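3-methyladenine dna-glycosylase (Archaeoglobus fulgidus, PDB 2JHN) belongs to the AlkA-like DNA glycosylases, base-excision DNA repair proteins of the HhH-GPD superfamily, here joined to a TATA-box binding protein-like domain. Local coordinates at residues 86-98 and 269-281. The protein carries 1 engineered substitution. Sequence-based numbering, arbitrary orientation.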
loop_
_atom_site.group_PDB
_atom_site.type_symbol
_atom_site.label_atom_id
_atom_site.label_comp_id
_atom_site.label_asym_id
_atom_site.label_seq_id
_atom_site.Cartn_x
_atom_site.Cartn_y
_atom_site.Cartn_z
ATOM N N GLU A 86 19.576 -5.345 1.355
ATOM C CA GLU A 86 20.722 -6.016 2.005
ATOM C C GLU A 86 20.776 -5.724 3.513
ATOM O O GLU A 86 20.872 -6.654 4.326
ATOM C CB GLU A 86 22.027 -5.597 1.322
ATOM C CG GLU A 86 23.285 -6.045 2.047
ATOM C CD GLU A 86 23.660 -7.488 1.762
ATOM O OE1 GLU A 86 22.922 -8.175 1.007
ATOM O OE2 GLU A 86 24.709 -7.933 2.300
ATOM N N GLU A 87 20.648 -4.438 3.857
ATOM C CA GLU A 87 20.750 -3.976 5.227
ATOM C C GLU A 87 19.557 -4.423 6.074
ATOM O O GLU A 87 19.723 -4.805 7.237
ATOM C CB GLU A 87 20.904 -2.457 5.267
ATOM C CG GLU A 87 21.660 -1.962 6.521
ATOM C CD GLU A 87 21.431 -0.487 6.852
ATOM O OE1 GLU A 87 21.193 0.316 5.907
ATOM O OE2 GLU A 87 21.519 -0.131 8.068
ATOM N N LEU A 88 18.360 -4.358 5.486
ATOM C CA LEU A 88 17.164 -4.889 6.150
ATOM C C LEU A 88 17.392 -6.354 6.471
ATOM O O LEU A 88 17.117 -6.813 7.581
ATOM C CB LEU A 88 15.931 -4.756 5.230
ATOM C CG LEU A 88 14.657 -5.530 5.618
ATOM C CD1 LEU A 88 14.063 -5.045 6.920
ATOM C CD2 LEU A 88 13.591 -5.479 4.483
ATOM N N TYR A 89 17.884 -7.095 5.488
ATOM C CA TYR A 89 18.031 -8.538 5.656
ATOM C C TYR A 89 19.055 -8.866 6.741
ATOM O O TYR A 89 18.835 -9.768 7.557
ATOM C CB TYR A 89 18.425 -9.178 4.334
ATOM C CG TYR A 89 17.287 -9.411 3.343
ATOM C CD1 TYR A 89 15.936 -9.303 3.714
ATOM C CD2 TYR A 89 17.580 -9.795 2.042
ATOM C CE1 TYR A 89 14.915 -9.561 2.773
ATOM C CE2 TYR A 89 16.585 -10.054 1.114
ATOM C CZ TYR A 89 15.261 -9.929 1.481
ATOM O OH TYR A 89 14.311 -10.204 0.534
ATOM N N ARG A 90 20.170 -8.140 6.738
ATOM C CA ARG A 90 21.188 -8.255 7.809
ATOM C C ARG A 90 20.563 -8.044 9.192
ATOM O O ARG A 90 20.807 -8.819 10.144
ATOM C CB ARG A 90 22.297 -7.232 7.555
ATOM C CG ARG A 90 23.588 -7.465 8.309
ATOM C CD ARG A 90 24.649 -6.453 7.878
ATOM N NE ARG A 90 25.004 -6.671 6.474
ATOM C CZ ARG A 90 24.864 -5.786 5.486
ATOM N NH1 ARG A 90 24.383 -4.562 5.712
ATOM N NH2 ARG A 90 25.232 -6.137 4.256
ATOM N N PHE A 91 19.745 -7.002 9.303
ATOM C CA PHE A 91 19.046 -6.659 10.544
ATOM C C PHE A 91 18.060 -7.754 10.975
ATOM O O PHE A 91 18.031 -8.162 12.134
ATOM C CB PHE A 91 18.354 -5.292 10.378
ATOM C CG PHE A 91 17.608 -4.825 11.604
ATOM C CD1 PHE A 91 18.220 -3.970 12.528
ATOM C CD2 PHE A 91 16.307 -5.248 11.843
ATOM C CE1 PHE A 91 17.528 -3.540 13.656
ATOM C CE2 PHE A 91 15.603 -4.829 12.967
ATOM C CZ PHE A 91 16.223 -3.965 13.881
ATOM N N MET A 92 17.244 -8.244 10.043
ATOM C CA MET A 92 16.301 -9.302 10.367
ATOM C C MET A 92 17.019 -10.580 10.880
ATOM O O MET A 92 16.502 -11.274 11.758
ATOM C CB MET A 92 15.403 -9.605 9.153
ATOM C CG MET A 92 14.453 -8.430 8.870
ATOM S SD MET A 92 13.421 -8.709 7.415
ATOM C CE MET A 92 12.134 -9.654 8.199
ATOM N N ASP A 93 18.219 -10.822 10.353
ATOM C CA ASP A 93 19.004 -12.017 10.678
ATOM C C ASP A 93 19.402 -12.024 12.154
ATOM O O ASP A 93 19.584 -13.094 12.764
ATOM C CB ASP A 93 20.258 -12.052 9.815
ATOM C CG ASP A 93 20.057 -12.783 8.514
ATOM O OD1 ASP A 93 19.079 -13.548 8.366
ATOM O OD2 ASP A 93 20.905 -12.597 7.618
ATOM N N GLY A 94 19.487 -10.822 12.716
ATOM C CA GLY A 94 19.918 -10.603 14.091
ATOM C C GLY A 94 18.853 -10.842 15.132
ATOM O O GLY A 94 19.081 -10.606 16.329
ATOM N N ASP A 95 17.673 -11.309 14.705
ATOM C CA ASP A 95 16.580 -11.555 15.627
ATOM C C ASP A 95 15.927 -12.873 15.199
ATOM O O ASP A 95 15.561 -13.028 14.024
ATOM C CB ASP A 95 15.600 -10.346 15.610
ATOM C CG ASP A 95 14.349 -10.561 16.445
ATOM O OD1 ASP A 95 13.602 -11.551 16.225
ATOM O OD2 ASP A 95 14.062 -9.702 17.311
ATOM N N GLU A 96 15.795 -13.828 16.130
ATOM C CA GLU A 96 15.347 -15.180 15.773
ATOM C C GLU A 96 13.997 -15.172 15.022
ATOM O O GLU A 96 13.846 -15.848 14.003
ATOM C CB GLU A 96 15.218 -16.083 17.004
ATOM C CG GLU A 96 14.996 -17.545 16.599
ATOM C CD GLU A 96 14.923 -18.522 17.764
ATOM O OE1 GLU A 96 15.215 -18.125 18.909
ATOM O OE2 GLU A 96 14.562 -19.699 17.507
ATOM N N LYS A 97 13.041 -14.413 15.563
ATOM C CA LYS A 97 11.699 -14.269 14.979
ATOM C C LYS A 97 11.693 -13.482 13.654
ATOM O O LYS A 97 11.011 -13.890 12.701
ATOM C CB LYS A 97 10.729 -13.704 16.031
ATOM C CG LYS A 97 10.480 -14.669 17.227
ATOM C CD LYS A 97 10.221 -16.109 16.731
ATOM C CE LYS A 97 9.913 -17.118 17.842
ATOM N NZ LYS A 97 10.954 -17.184 18.898
ATOM N N LEU A 98 12.440 -12.374 13.558
ATOM C CA LEU A 98 12.581 -11.693 12.260
ATOM C C LEU A 98 13.214 -12.574 11.193
ATOM O O LEU A 98 12.803 -12.531 10.022
ATOM C CB LEU A 98 13.335 -10.370 12.363
ATOM C CG LEU A 98 12.651 -9.334 13.262
ATOM C CD1 LEU A 98 13.498 -8.024 13.364
ATOM C CD2 LEU A 98 11.212 -9.056 12.802
ATOM N N ARG A 269 12.712 -4.062 19.041
ATOM C CA ARG A 269 13.176 -5.049 18.080
ATOM C C ARG A 269 13.172 -4.631 16.605
ATOM O O ARG A 269 13.902 -5.229 15.793
ATOM C CB ARG A 269 12.337 -6.333 18.239
ATOM C CG ARG A 269 12.563 -6.996 19.598
ATOM C CD ARG A 269 11.838 -8.294 19.715
ATOM N NE ARG A 269 12.166 -9.014 20.955
ATOM C CZ ARG A 269 13.059 -10.008 21.071
ATOM N NH1 ARG A 269 13.770 -10.442 20.034
ATOM N NH2 ARG A 269 13.247 -10.570 22.257
ATOM N N PHE A 270 12.339 -3.641 16.251
ATOM C CA PHE A 270 12.166 -3.319 14.818
ATOM C C PHE A 270 12.945 -2.081 14.368
ATOM O O PHE A 270 13.397 -2.012 13.218
ATOM C CB PHE A 270 10.689 -3.194 14.413
ATOM C CG PHE A 270 9.823 -4.392 14.756
ATOM C CD1 PHE A 270 10.360 -5.652 15.074
ATOM C CD2 PHE A 270 8.444 -4.253 14.730
ATOM C CE1 PHE A 270 9.504 -6.732 15.390
ATOM C CE2 PHE A 270 7.582 -5.318 15.050
ATOM C CZ PHE A 270 8.125 -6.573 15.370
ATOM N N GLY A 271 13.096 -1.116 15.284
ATOM C CA GLY A 271 13.899 0.087 15.049
ATOM C C GLY A 271 13.627 0.752 13.716
ATOM O O GLY A 271 12.457 0.927 13.339
ATOM N N ARG A 272 14.693 1.087 12.985
ATOM C CA ARG A 272 14.576 1.883 11.754
ATOM C C ARG A 272 13.861 1.096 10.635
ATOM O O ARG A 272 13.492 1.650 9.600
ATOM C CB ARG A 272 15.949 2.370 11.275
ATOM C CG ARG A 272 16.936 1.294 10.823
ATOM C CD ARG A 272 18.386 1.781 11.074
ATOM N NE ARG A 272 19.406 0.842 10.621
ATOM C CZ ARG A 272 19.914 -0.153 11.350
ATOM N NH1 ARG A 272 19.499 -0.381 12.591
ATOM N NH2 ARG A 272 20.848 -0.936 10.811
ATOM N N PHE A 273 13.722 -0.203 10.845
ATOM C CA PHE A 273 13.117 -1.104 9.847
ATOM C C PHE A 273 11.673 -1.493 10.159
ATOM O O PHE A 273 11.118 -2.387 9.505
ATOM C CB PHE A 273 13.992 -2.355 9.665
ATOM C CG PHE A 273 15.289 -2.071 8.981
ATOM C CD1 PHE A 273 15.323 -1.640 7.645
ATOM C CD2 PHE A 273 16.494 -2.216 9.677
ATOM C CE1 PHE A 273 16.534 -1.356 7.019
ATOM C CE2 PHE A 273 17.706 -1.928 9.040
ATOM C CZ PHE A 273 17.740 -1.513 7.739
ATOM N N ALA A 274 11.044 -0.809 11.118
ATOM C CA ALA A 274 9.668 -1.158 11.529
ATOM C C ALA A 274 8.670 -1.144 10.347
ATOM O O ALA A 274 7.806 -2.030 10.260
ATOM C CB ALA A 274 9.159 -0.238 12.642
ATOM N N ARG A 275 8.799 -0.138 9.459
ATOM C CA ARG A 275 7.902 -0.043 8.265
ATOM C C ARG A 275 8.048 -1.226 7.282
ATOM O O ARG A 275 7.073 -1.681 6.713
ATOM C CB ARG A 275 8.095 1.300 7.528
ATOM C CG ARG A 275 6.841 1.743 6.727
ATOM C CD ARG A 275 7.171 2.917 5.803
ATOM N NE ARG A 275 7.928 2.450 4.647
ATOM C CZ ARG A 275 7.374 1.910 3.568
ATOM N NH1 ARG A 275 6.054 1.796 3.485
ATOM N NH2 ARG A 275 8.145 1.465 2.578
ATOM N N ASP A 276 9.275 -1.723 7.085
ATOM C CA ASP A 276 9.495 -2.901 6.245
ATOM C C ASP A 276 8.954 -4.141 6.940
ATOM O O ASP A 276 8.230 -4.962 6.356
ATOM C CB ASP A 276 11.009 -3.067 6.014
ATOM C CG ASP A 276 11.607 -1.896 5.299
ATOM O OD1 ASP A 276 11.422 -1.797 4.070
ATOM O OD2 ASP A 276 12.285 -1.068 5.965
ATOM N N ILE A 277 9.281 -4.275 8.220
ATOM C CA ILE A 277 8.778 -5.426 8.991
ATOM C C ILE A 277 7.241 -5.464 9.046
ATOM O O ILE A 277 6.628 -6.524 9.051
ATOM C CB ILE A 277 9.425 -5.451 10.414
ATOM C CG1 ILE A 277 10.939 -5.673 10.263
ATOM C CG2 ILE A 277 8.737 -6.495 11.340
ATOM C CD1 ILE A 277 11.754 -5.294 11.530
ATOM N N LEU A 278 6.611 -4.296 9.084
ATOM C CA LEU A 278 5.172 -4.228 9.054
ATOM C C LEU A 278 4.562 -4.996 7.861
ATOM O O LEU A 278 3.560 -5.703 8.021
ATOM C CB LEU A 278 4.755 -2.752 8.970
ATOM C CG LEU A 278 3.265 -2.452 8.782
ATOM C CD1 LEU A 278 2.439 -2.915 9.968
ATOM C CD2 LEU A 278 3.076 -0.978 8.508
ATOM N N PHE A 279 5.157 -4.859 6.676
ATOM C CA PHE A 279 4.659 -5.581 5.487
ATOM C C PHE A 279 4.820 -7.121 5.628
ATOM O O PHE A 279 3.933 -7.882 5.206
ATOM C CB PHE A 279 5.332 -5.076 4.209
ATOM C CG PHE A 279 4.741 -3.779 3.665
ATOM C CD1 PHE A 279 4.560 -2.664 4.480
ATOM C CD2 PHE A 279 4.381 -3.682 2.304
ATOM C CE1 PHE A 279 4.030 -1.449 3.960
ATOM C CE2 PHE A 279 3.862 -2.477 1.776
ATOM C CZ PHE A 279 3.679 -1.362 2.610
ATOM N N TYR A 280 5.943 -7.549 6.214
ATOM C CA TYR A 280 6.143 -8.981 6.577
ATOM C C TYR A 280 5.087 -9.462 7.585
ATOM O O TYR A 280 4.622 -10.592 7.476
ATOM C CB TYR A 280 7.565 -9.232 7.122
ATOM C CG TYR A 280 8.638 -9.208 6.028
ATOM C CD1 TYR A 280 9.147 -7.997 5.566
ATOM C CD2 TYR A 280 9.125 -10.406 5.454
ATOM C CE1 TYR A 280 10.117 -7.943 4.535
ATOM C CE2 TYR A 280 10.129 -10.374 4.444
ATOM C CZ TYR A 280 10.607 -9.136 3.987
ATOM O OH TYR A 280 11.545 -9.076 2.999
ATOM N N LEU A 281 4.709 -8.607 8.545
ATOM C CA LEU A 281 3.662 -8.942 9.531
ATOM C C LEU A 281 2.279 -9.059 8.849
ATOM O O LEU A 281 1.495 -9.944 9.197
ATOM C CB LEU A 281 3.625 -7.929 10.685
ATOM C CG LEU A 281 4.866 -7.864 11.580
ATOM C CD1 LEU A 281 4.750 -6.727 12.586
ATOM C CD2 LEU A 281 5.131 -9.206 12.323
#
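The carboxylate of D95 is gripped at both oxygens: R269 NH1 reaches OD2 at 2.8 Å as a salt bridge, the acceptor lying in the guanidinium plane but the donor well above the carboxylate plane, while L98 N gives its hydrogen to OD1, making D95 the N-cap of helix 96-104. At the other end, R272 NH2 points almost straight at E87 OE2 (2.9 Å, N-H...O 168°), meeting it on the anti side; a weak second bond comes from NE. The extended E87 chain crosses R272 at about a right angle. F273 CE2 lies over one face of the R272 guanidinium, toward its rim, and R272 CG lies over one face of the F273 ring, again toward the rim. The opposite face takes L88 CA in a CH-pi contact, 3.9 Å from the ring centroid. F91 is the neighbouring wedge: with CG anti to the backbone N (chi1 -179°), it slides past F273 with the planes 52° apart, F273 CD2 sitting 3.4 Å above the F91 ring. At the F91 ring edge, F91 CZ lies 3.3 Å from R269 O. L98 CD1 meets I277 CD1, and L98 CD2 touches F270 CE1. One helical turn on from L88, the bent M92 chain lays CE over the centre of the Y280 ring, 4.1 Å from its centroid, with SD also above that face, a Met-aromatic contact. Y280 OH approaches the Y89 ring edge, yet both hydroxyls bond to the G109 backbone; D276, whose CB touches L88 CD1, pairs with R110 in a salt bridge. Helices 86-93 and 274-287 thus cross around an aromatic and aliphatic core, and two salt bridges on its more exposed margin probably add electrostatic attraction to the apolar packing between these distant parts of the chain.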